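Local coordinates for hypothetical protein MG376 homolog (Mycoplasma pneumoniae, PDB 2HQL) that binds single-stranded DNA, probably through its OB fold, and is otherwise little characterised, at residues 18-23 with 27-32; 77-82 with 86-91; 61-64 with 69-72; 35-40 with 44-49. All blocks are in the same frame, centred on the assembly; numbering follows the deposited sequence.

Contacts 1, 2 and 4 are antiparallel hairpin pairings, whereas contact 3 sets the helix 54-64 against the sheet. Contact 3 is the buried one, made of a histidine ring and an isoleucine with hardly any polar bonding. Contact 1 shares strand 28-39 with contact 4 and is partly buried: its aromatic pair faces the helix, and W22 hydrogen-bonds to E61, a residue of contact 3. Contact 2 lies at the surface on a protruding hairpin, with aliphatic groups laid over rings. Contact 4, partly buried, relies instead on an arginine-aspartate salt bridge. Contacts 2 and 4 both meet the second subunit, and I91 joins V49 between their strands.

Contact 1 (18-23 with 27-32); sequences ESSCWS and TGFLVT
The backbone N of E18 bonds to T32 O at 2.7 Å, and T32 N returns a bond to S19 O at 2.8 Å; two residues of one strand, E18 and S19, are thus set against the single T32, a classic beta bulge. Beyond it S20 lies opposite V31, C21 opposite L30 and W22 opposite F29. L30 N meets C21 O at 2.8 Å in a nearly straight bond of 169°. On the face carrying S20, W22, F29 and V31 the two aromatic side chains cross at about a right angle, their ring planes 49° apart. F29 lays its CB over the six-membered ring of W22, 3.8 Å from the centroid, and its CD1 over the same indole face. Turning CG away from its own backbone N (chi1 -171°) directs the phenyl ring along its own strand until F29 CZ lies 3.2 Å from S20 OG on the neighbouring strand. These strands, 9-22 and 28-39, form the first hairpin of the OB-fold sheet, and helix 54-64 packs against the aromatic pair: W22 touches A57 and F29 touches L60. The indole NE1 hydrogen-bonds to OE2 of E61, which restrains the rotation of the ring. Towards the turn, S23 is bonded to both N and O of G28: S23 N donates to G28 O at 3.2 Å, while S23 OG accepts from G28 N at 3.2 Å.

Contact 2 (77-82 with 86-91); sequences RTYLER and IWKTTI
L80 and W87 meet on one face of the hairpin, with the leucine methyl CD1 lying over the five-membered ring of the indole, 3.7 Å from its centroid and 18° off the normal. L80 places CG trans to its backbone N (chi1 177°), which brings that branch above the ring instead of beside it. The rim of the same indole is met by T78, whose OG1 lies near the ring plane, 3.7 Å from W87 CE3. On the other face Y79 and K88 repeat the theme with a different partner: K88 CB sits over the phenol ring, 3.9 Å from the centroid, while T90 CG2 comes to the ring edge, 4.0 Å from Y79 CE1. The lysine chain, bent at chi2 (-76°), then runs on past the glutamate, putting K88 CE 3.8 Å from E81 CG. The charged ends stay apart, E81 OE2 and K88 NZ being 4.9 Å from each other, so any attraction acts at a distance. Strands 69-81 and 86-96 form the last hairpin of the OB-fold sheet, where 86-96 lies between 42-53 and 69-81, and here it projects from the body of the subunit. R77 and T90 pair firmly through R77 N to T90 O at 2.8 Å and T90 N to R77 O at 2.9 Å. The guanidinium of R77 turns to E92 in a salt bridge. T78 OG1 bonds to D46 of the second subunit, and the indole of W87 meets Y47 of that subunit.

Contact 3 (61-64 with 69-72); sequences EKHT and TISI
Helix 54-64, which links the third and fourth strands of this OB-fold sheet, sets its last turn against the start of strand 69-81 through H63 and I70. The imidazole is the flat surface of the contact. I70 CG1 lies over one of its faces, 3.7 Å from the ring centroid and 25° off the normal, displaced towards the rim where NE2 and CE1 lie. I70 CB comes against CE1 as well, and the methyl CD1 lies over the middle of the ring, about equally far from its five atoms, so the isoleucine covers the ring with its longer branch. Two torsions produce this overlap: H63 carries CG opposite its backbone N (chi1 175°), sending the ring out from the helix, and I70 has CG1 opposite its own N (chi1 -175°), which directs the branch to meet it. The carbonyl oxygen of T69 lies at the ring edge, in its plane, but its approach to CE1 is too close in the model to be relied on. A water bridges the two elements further along: it accepts a hydrogen bond from S71 N at 2.9 Å and makes a weak, longer one of 3.3 Å with H63 NE2. Around the pair, I17 and I96 touch the imidazole, Y67 brings its ring against it, and I33 packs on I70. T69 O has no partner as modelled, though the short approach leaves the ring's orientation open. The histidine is thus gripped mainly by hydrocarbon, which would tend to disfavour a charged imidazole, but the nearby carbonyl oxygen and water make this uncertain.

Contact 4 (35-40 with 44-49); sequences QMRFFG and FTDYYV
The guanidinium of R37 and the carboxylate of D46 meet at an angle, their planes 51° apart, with the acid at the edge of the guanidinium and near its plane. R37 NH1 lies 2.6 Å from D46 OD2 in a salt bridge, with D46 OD1 at 2.8 Å from the same NH1; the N-H points only loosely at OD2, at 124°, so the hydrogen bond within it is weak. The arginine chain leaves its backbone with CG opposite N (chi1 -179°), then bends at chi2 to return to the neighbouring strand. The phenol of Y48 is touched at its edge, where Q35 CB lies in the ring plane, 3.9 Å from Y48 CE2. The aromatic ring of F44 has T45 CG2 over one face, and it also meets the indole of W87 of the second subunit. Strands 28-39 and 42-53 make up the second hairpin of the OB-fold sheet, and its outer end reaches into the dimer interface. Q35 and D46 form a hydrogen-bonded pair, with Q35 N to D46 O at 2.7 Å in the carbonyl plane and D46 N to Q35 O at 2.7 Å; nearer the turn F44 N bonds to R37 O at 2.6 Å. The Q35 amide bonds through NE2 to E14 O and through OE1 to N9 of the second subunit. T78 of that subunit receives R37 NH1 at its carbonyl oxygen.

Contact 1 (18-23 with 27-32)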
# COMPACT_ATOMS: atom_id res chain seq x y z
N GLU A 18 -5.54 13.85 -8.56
CA GLU A 18 -6.70 13.73 -9.43
C GLU A 18 -7.96 14.41 -8.91
O GLU A 18 -8.78 14.90 -9.69
CB GLU A 18 -6.99 12.25 -9.69
CG GLU A 18 -5.88 11.51 -10.44
CD GLU A 18 -5.71 12.00 -11.86
OE1 GLU A 18 -6.74 12.05 -12.57
OE2 GLU A 18 -4.58 12.32 -12.27
N SER A 19 -8.11 14.42 -7.59
CA SER A 19 -9.26 15.02 -6.92
C SER A 19 -8.99 14.94 -5.44
O SER A 19 -8.04 14.29 -5.02
CB SER A 19 -10.53 14.25 -7.26
OG SER A 19 -10.46 12.94 -6.74
N SER A 20 -9.81 15.60 -4.63
CA SER A 20 -9.62 15.59 -3.19
C SER A 20 -10.81 16.21 -2.47
O SER A 20 -11.58 16.94 -3.07
CB SER A 20 -8.35 16.37 -2.83
OG SER A 20 -8.50 17.75 -3.12
N CYS A 21 -10.95 15.92 -1.17
CA CYS A 21 -12.06 16.48 -0.41
C CYS A 21 -11.91 16.33 1.10
O CYS A 21 -11.20 15.46 1.59
CB CYS A 21 -13.39 15.87 -0.85
SG CYS A 21 -13.64 14.14 -0.42
N TRP A 22 -12.63 17.19 1.82
CA TRP A 22 -12.63 17.20 3.28
C TRP A 22 -13.74 16.33 3.85
O TRP A 22 -14.84 16.29 3.29
CB TRP A 22 -12.83 18.63 3.81
CG TRP A 22 -11.63 19.53 3.68
CD1 TRP A 22 -11.39 20.47 2.70
CD2 TRP A 22 -10.50 19.58 4.57
NE1 TRP A 22 -10.19 21.11 2.94
CE2 TRP A 22 -9.63 20.58 4.08
CE3 TRP A 22 -10.15 18.88 5.73
CZ2 TRP A 22 -8.42 20.90 4.72
CZ3 TRP A 22 -8.95 19.19 6.37
CH2 TRP A 22 -8.10 20.20 5.86
N SER A 23 -13.44 15.64 4.95
CA SER A 23 -14.41 14.81 5.64
C SER A 23 -15.38 15.80 6.25
O SER A 23 -15.17 17.01 6.16
CB SER A 23 -13.73 13.99 6.74
OG SER A 23 -13.09 14.85 7.66
N THR A 27 -11.97 16.57 9.91
CA THR A 27 -11.03 15.78 10.70
C THR A 27 -9.80 15.44 9.83
O THR A 27 -8.67 15.31 10.33
CB THR A 27 -11.67 14.46 11.13
OG1 THR A 27 -13.09 14.63 11.31
CG2 THR A 27 -11.03 13.95 12.41
N GLY A 28 -10.03 15.27 8.53
CA GLY A 28 -8.96 14.95 7.60
C GLY A 28 -9.23 15.42 6.19
O GLY A 28 -10.35 15.80 5.83
N PHE A 29 -8.18 15.42 5.37
CA PHE A 29 -8.30 15.84 3.97
C PHE A 29 -7.87 14.67 3.10
O PHE A 29 -6.77 14.14 3.26
CB PHE A 29 -7.38 17.03 3.70
CG PHE A 29 -7.59 17.66 2.35
CD1 PHE A 29 -8.81 18.24 2.01
CD2 PHE A 29 -6.54 17.69 1.42
CE1 PHE A 29 -9.00 18.85 0.78
CE2 PHE A 29 -6.72 18.31 0.17
CZ PHE A 29 -7.95 18.89 -0.15
N LEU A 30 -8.74 14.28 2.17
CA LEU A 30 -8.44 13.17 1.29
C LEU A 30 -8.14 13.57 -0.13
O LEU A 30 -8.89 14.32 -0.75
CB LEU A 30 -9.58 12.15 1.29
CG LEU A 30 -9.65 11.24 2.52
CD1 LEU A 30 -10.21 11.99 3.73
CD2 LEU A 30 -10.52 10.03 2.17
N VAL A 31 -7.04 13.02 -0.62
CA VAL A 31 -6.57 13.26 -1.97
C VAL A 31 -6.48 11.92 -2.73
O VAL A 31 -6.19 10.87 -2.15
CB VAL A 31 -5.17 13.95 -1.95
CG1 VAL A 31 -4.62 14.10 -3.38
CG2 VAL A 31 -5.30 15.33 -1.29
N THR A 32 -6.79 11.96 -4.02
CA THR A 32 -6.71 10.77 -4.85
C THR A 32 -5.66 11.01 -5.92
O THR A 32 -5.75 11.96 -6.71
CB THR A 32 -8.05 10.44 -5.49
OG1 THR A 32 -8.95 10.00 -4.47
CG2 THR A 32 -7.88 9.32 -6.52

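Contact 2 (77-82 with 86-91)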
# COMPACT_ATOMS: atom_id res chain seq x y z
N ARG A 77 -2.82 1.76 5.30
CA ARG A 77 -4.00 1.41 6.11
C ARG A 77 -5.08 0.82 5.22
O ARG A 77 -4.95 0.80 4.00
CB ARG A 77 -4.58 2.67 6.77
CG ARG A 77 -3.60 3.53 7.52
CD ARG A 77 -2.93 2.74 8.62
NE ARG A 77 -2.32 3.61 9.62
CZ ARG A 77 -1.65 3.18 10.67
NH1 ARG A 77 -1.49 1.88 10.86
NH2 ARG A 77 -1.14 4.03 11.55
N THR A 78 -6.15 0.34 5.83
CA THR A 78 -7.28 -0.22 5.11
C THR A 78 -8.54 -0.04 5.93
O THR A 78 -8.48 0.22 7.13
CB THR A 78 -7.13 -1.75 4.85
OG1 THR A 78 -7.21 -2.44 6.10
CG2 THR A 78 -5.81 -2.07 4.16
N TYR A 79 -9.69 -0.16 5.26
CA TYR A 79 -10.99 -0.10 5.93
C TYR A 79 -11.85 -1.12 5.19
O TYR A 79 -11.52 -1.51 4.07
CB TYR A 79 -11.62 1.31 5.88
CG TYR A 79 -12.09 1.78 4.52
CD1 TYR A 79 -11.22 2.43 3.65
CD2 TYR A 79 -13.41 1.61 4.11
CE1 TYR A 79 -11.65 2.91 2.42
CE2 TYR A 79 -13.86 2.09 2.87
CZ TYR A 79 -12.97 2.73 2.04
OH TYR A 79 -13.40 3.21 0.82
N LEU A 80 -12.93 -1.56 5.81
CA LEU A 80 -13.79 -2.55 5.17
C LEU A 80 -14.91 -2.02 4.28
O LEU A 80 -15.64 -1.10 4.64
CB LEU A 80 -14.41 -3.46 6.22
CG LEU A 80 -15.39 -4.51 5.69
CD1 LEU A 80 -14.63 -5.60 4.94
CD2 LEU A 80 -16.17 -5.09 6.87
N GLU A 81 -15.03 -2.64 3.11
CA GLU A 81 -16.08 -2.33 2.16
C GLU A 81 -17.08 -3.44 2.54
O GLU A 81 -17.07 -4.53 1.96
CB GLU A 81 -15.56 -2.53 0.74
CG GLU A 81 -16.55 -2.17 -0.34
CD GLU A 81 -16.63 -0.67 -0.56
OE1 GLU A 81 -16.25 0.08 0.37
OE2 GLU A 81 -17.07 -0.25 -1.65
N ARG A 82 -17.93 -3.17 3.52
CA ARG A 82 -18.90 -4.15 4.02
C ARG A 82 -19.70 -4.90 2.97
O ARG A 82 -20.24 -5.96 3.27
CB ARG A 82 -19.87 -3.49 4.99
CG ARG A 82 -19.23 -2.73 6.14
CD ARG A 82 -20.30 -2.40 7.15
NE ARG A 82 -19.96 -1.29 8.03
CZ ARG A 82 -20.78 -0.84 8.97
NH1 ARG A 82 -21.97 -1.40 9.14
NH2 ARG A 82 -20.41 0.18 9.73
N ILE A 86 -14.54 -6.35 0.63
CA ILE A 86 -13.16 -6.10 0.25
C ILE A 86 -12.59 -5.05 1.20
O ILE A 86 -13.27 -4.07 1.53
CB ILE A 86 -13.05 -5.56 -1.21
CG1 ILE A 86 -13.51 -6.63 -2.20
CG2 ILE A 86 -11.61 -5.18 -1.53
CD1 ILE A 86 -13.44 -6.20 -3.65
N TRP A 87 -11.37 -5.27 1.67
CA TRP A 87 -10.71 -4.32 2.55
C TRP A 87 -9.97 -3.35 1.65
O TRP A 87 -8.96 -3.70 1.05
CB TRP A 87 -9.73 -5.03 3.48
CG TRP A 87 -10.41 -5.87 4.48
CD1 TRP A 87 -11.05 -7.05 4.25
CD2 TRP A 87 -10.61 -5.56 5.86
NE1 TRP A 87 -11.64 -7.50 5.41
CE2 TRP A 87 -11.38 -6.60 6.41
CE3 TRP A 87 -10.21 -4.51 6.69
CZ2 TRP A 87 -11.77 -6.62 7.75
CZ3 TRP A 87 -10.59 -4.52 8.01
CH2 TRP A 87 -11.36 -5.57 8.53
N LYS A 88 -10.50 -2.14 1.54
CA LYS A 88 -9.92 -1.11 0.69
C LYS A 88 -8.65 -0.54 1.31
O LYS A 88 -8.50 -0.55 2.53
CB LYS A 88 -10.95 0.00 0.45
CG LYS A 88 -12.27 -0.47 -0.17
CD LYS A 88 -12.10 -0.73 -1.65
CE LYS A 88 -13.26 -1.56 -2.24
NZ LYS A 88 -12.99 -1.98 -3.66
N THR A 89 -7.73 -0.06 0.48
CA THR A 89 -6.47 0.52 0.94
C THR A 89 -6.36 2.05 0.83
O THR A 89 -6.77 2.66 -0.16
CB THR A 89 -5.30 -0.10 0.16
OG1 THR A 89 -5.17 -1.48 0.54
CG2 THR A 89 -4.00 0.61 0.46
N THR A 90 -5.79 2.66 1.87
CA THR A 90 -5.57 4.11 1.91
C THR A 90 -4.20 4.35 2.54
O THR A 90 -3.73 3.54 3.33
CB THR A 90 -6.61 4.87 2.78
OG1 THR A 90 -6.54 4.42 4.14
CG2 THR A 90 -8.01 4.66 2.25
N ILE A 91 -3.55 5.46 2.18
CA ILE A 91 -2.25 5.76 2.76
C ILE A 91 -2.33 6.96 3.67
O ILE A 91 -2.69 8.05 3.24
CB ILE A 91 -1.16 6.07 1.71
CG1 ILE A 91 -1.09 4.94 0.66
CG2 ILE A 91 0.19 6.24 2.41
CD1 ILE A 91 -2.13 5.06 -0.44

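Contact 3 (61-64 with 69-72)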
# COMPACT_ATOMS: atom_id res chain seq x y z
N GLU A 61 -3.87 20.27 1.40
CA GLU A 61 -4.81 21.06 0.62
C GLU A 61 -4.10 22.21 -0.10
O GLU A 61 -4.48 22.59 -1.21
CB GLU A 61 -5.91 21.60 1.53
CG GLU A 61 -6.80 22.62 0.88
CD GLU A 61 -7.89 23.11 1.80
OE1 GLU A 61 -7.56 23.52 2.94
OE2 GLU A 61 -9.06 23.09 1.39
N LYS A 62 -3.08 22.77 0.53
CA LYS A 62 -2.31 23.86 -0.06
C LYS A 62 -1.41 23.32 -1.17
O LYS A 62 -1.39 23.85 -2.28
CB LYS A 62 -1.49 24.56 1.02
CG LYS A 62 -2.36 25.35 1.99
CD LYS A 62 -1.56 26.02 3.11
CE LYS A 62 -2.45 26.96 3.90
NZ LYS A 62 -1.79 27.49 5.12
N HIS A 63 -0.66 22.26 -0.87
CA HIS A 63 0.22 21.64 -1.87
C HIS A 63 -0.67 21.23 -3.03
O HIS A 63 -0.23 21.14 -4.17
CB HIS A 63 0.89 20.40 -1.28
CG HIS A 63 1.72 19.63 -2.27
ND1 HIS A 63 1.22 19.18 -3.46
CD2 HIS A 63 3.02 19.24 -2.23
CE1 HIS A 63 2.17 18.53 -4.12
NE2 HIS A 63 3.27 18.55 -3.39
N THR A 64 -1.94 20.99 -2.72
CA THR A 64 -2.91 20.61 -3.72
C THR A 64 -3.30 21.79 -4.62
O THR A 64 -3.48 21.65 -5.83
CB THR A 64 -4.17 20.02 -3.03
OG1 THR A 64 -4.02 18.60 -2.92
CG2 THR A 64 -5.43 20.37 -3.79
N THR A 69 1.56 17.14 -9.12
CA THR A 69 2.05 15.87 -8.61
C THR A 69 2.40 16.06 -7.14
O THR A 69 2.46 17.19 -6.65
CB THR A 69 3.33 15.37 -9.33
OG1 THR A 69 4.47 16.08 -8.84
CG2 THR A 69 3.22 15.58 -10.83
N ILE A 70 2.61 14.96 -6.44
CA ILE A 70 2.99 15.01 -5.04
C ILE A 70 3.66 13.69 -4.69
O ILE A 70 3.27 12.64 -5.21
CB ILE A 70 1.76 15.22 -4.12
CG1 ILE A 70 2.24 15.38 -2.66
CG2 ILE A 70 0.79 14.03 -4.25
CD1 ILE A 70 1.17 15.77 -1.67
N SER A 71 4.68 13.76 -3.83
CA SER A 71 5.41 12.58 -3.38
C SER A 71 5.29 12.59 -1.88
O SER A 71 5.35 13.65 -1.27
CB SER A 71 6.90 12.67 -3.75
OG SER A 71 7.08 12.82 -5.15
N ILE A 72 5.13 11.42 -1.27
CA ILE A 72 5.02 11.36 0.19
C ILE A 72 5.68 10.14 0.81
O ILE A 72 6.25 9.29 0.13
CB ILE A 72 3.53 11.31 0.67
CG1 ILE A 72 2.86 10.03 0.14
CG2 ILE A 72 2.75 12.55 0.21
CD1 ILE A 72 1.60 9.64 0.89
O HOH W 1 5.73 16.48 -4.19

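Contact 4 (35-40 with 44-49)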
# COMPACT_ATOMS: atom_id res chain seq x y z
N GLN A 35 -0.93 7.06 -10.67
CA GLN A 35 0.45 6.72 -10.97
C GLN A 35 0.38 5.91 -12.25
O GLN A 35 -0.45 5.01 -12.34
CB GLN A 35 1.07 5.86 -9.85
CG GLN A 35 2.57 5.65 -10.01
CD GLN A 35 3.22 4.95 -8.84
OE1 GLN A 35 3.19 3.72 -8.72
NE2 GLN A 35 3.83 5.74 -7.96
N MET A 36 1.23 6.21 -13.22
CA MET A 36 1.21 5.47 -14.49
C MET A 36 1.65 4.02 -14.34
O MET A 36 2.56 3.69 -13.59
CB MET A 36 2.06 6.19 -15.54
CG MET A 36 1.61 7.63 -15.81
SD MET A 36 -0.20 7.79 -15.99
CE MET A 36 -0.49 6.91 -17.53
N ARG A 37 0.98 3.15 -15.09
CA ARG A 37 1.20 1.71 -15.07
C ARG A 37 1.23 1.20 -16.51
O ARG A 37 0.65 1.80 -17.41
CB ARG A 37 0.03 1.06 -14.31
CG ARG A 37 0.05 -0.46 -14.15
CD ARG A 37 1.08 -0.92 -13.12
NE ARG A 37 0.85 -2.29 -12.70
CZ ARG A 37 -0.17 -2.67 -11.93
NH1 ARG A 37 -1.04 -1.78 -11.50
NH2 ARG A 37 -0.34 -3.96 -11.62
N PHE A 38 1.93 0.09 -16.72
CA PHE A 38 2.01 -0.55 -18.02
C PHE A 38 1.34 -1.90 -17.90
O PHE A 38 1.14 -2.41 -16.80
CB PHE A 38 3.48 -0.76 -18.46
CG PHE A 38 4.06 0.41 -19.20
CD1 PHE A 38 3.71 0.66 -20.52
CD2 PHE A 38 4.91 1.30 -18.55
CE1 PHE A 38 4.19 1.79 -21.19
CE2 PHE A 38 5.40 2.43 -19.20
CZ PHE A 38 5.04 2.69 -20.53
N PHE A 39 0.98 -2.45 -19.04
CA PHE A 39 0.41 -3.79 -19.13
C PHE A 39 0.79 -4.22 -20.53
O PHE A 39 0.04 -4.01 -21.47
CB PHE A 39 -1.11 -3.79 -19.01
CG PHE A 39 -1.71 -5.18 -19.19
CD1 PHE A 39 -1.73 -6.08 -18.13
CD2 PHE A 39 -2.16 -5.60 -20.44
CE1 PHE A 39 -2.20 -7.39 -18.31
CE2 PHE A 39 -2.63 -6.91 -20.64
CZ PHE A 39 -2.65 -7.80 -19.58
N GLY A 40 1.97 -4.82 -20.66
CA GLY A 40 2.45 -5.18 -21.98
C GLY A 40 2.91 -3.87 -22.60
O GLY A 40 3.79 -3.19 -22.07
N PHE A 44 -1.33 2.55 -18.97
CA PHE A 44 -2.56 2.67 -18.21
C PHE A 44 -2.37 3.53 -16.95
O PHE A 44 -1.51 4.39 -16.89
CB PHE A 44 -3.02 1.25 -17.86
CG PHE A 44 -4.43 1.18 -17.40
CD1 PHE A 44 -5.48 1.23 -18.31
CD2 PHE A 44 -4.72 1.15 -16.04
CE1 PHE A 44 -6.81 1.25 -17.87
CE2 PHE A 44 -6.03 1.17 -15.59
CZ PHE A 44 -7.08 1.22 -16.50
N THR A 45 -3.17 3.28 -15.92
CA THR A 45 -3.09 4.07 -14.70
C THR A 45 -3.47 3.33 -13.42
O THR A 45 -4.25 2.38 -13.44
CB THR A 45 -4.00 5.31 -14.86
OG1 THR A 45 -4.17 5.96 -13.60
CG2 THR A 45 -5.37 4.90 -15.40
N ASP A 46 -2.87 3.74 -12.31
CA ASP A 46 -3.17 3.18 -10.99
C ASP A 46 -3.64 4.36 -10.15
O ASP A 46 -3.05 5.44 -10.20
CB ASP A 46 -1.94 2.56 -10.32
CG ASP A 46 -1.78 1.08 -10.65
OD1 ASP A 46 -2.77 0.42 -11.02
OD2 ASP A 46 -0.65 0.58 -10.51
N TYR A 47 -4.71 4.16 -9.39
CA TYR A 47 -5.24 5.21 -8.55
C TYR A 47 -5.14 4.80 -7.10
O TYR A 47 -5.44 3.65 -6.73
CB TYR A 47 -6.70 5.50 -8.89
CG TYR A 47 -6.89 6.37 -10.12
CD1 TYR A 47 -7.40 7.67 -10.01
CD2 TYR A 47 -6.62 5.88 -11.39
CE1 TYR A 47 -7.63 8.44 -11.14
CE2 TYR A 47 -6.85 6.65 -12.53
CZ TYR A 47 -7.36 7.93 -12.39
OH TYR A 47 -7.63 8.68 -13.51
N TYR A 48 -4.70 5.75 -6.28
CA TYR A 48 -4.51 5.55 -4.85
C TYR A 48 -5.19 6.67 -4.10
O TYR A 48 -5.36 7.77 -4.63
CB TYR A 48 -3.02 5.57 -4.54
CG TYR A 48 -2.24 4.50 -5.27
CD1 TYR A 48 -2.32 3.17 -4.87
CD2 TYR A 48 -1.45 4.81 -6.37
CE1 TYR A 48 -1.63 2.18 -5.54
CE2 TYR A 48 -0.75 3.82 -7.06
CZ TYR A 48 -0.84 2.51 -6.63
OH TYR A 48 -0.16 1.52 -7.28
N VAL A 49 -5.61 6.37 -2.87
CA VAL A 49 -6.26 7.37 -2.04
C VAL A 49 -5.35 7.60 -0.85
O VAL A 49 -4.97 6.66 -0.16
CB VAL A 49 -7.64 6.91 -1.55
CG1 VAL A 49 -8.24 7.97 -0.66
CG2 VAL A 49 -8.55 6.64 -2.73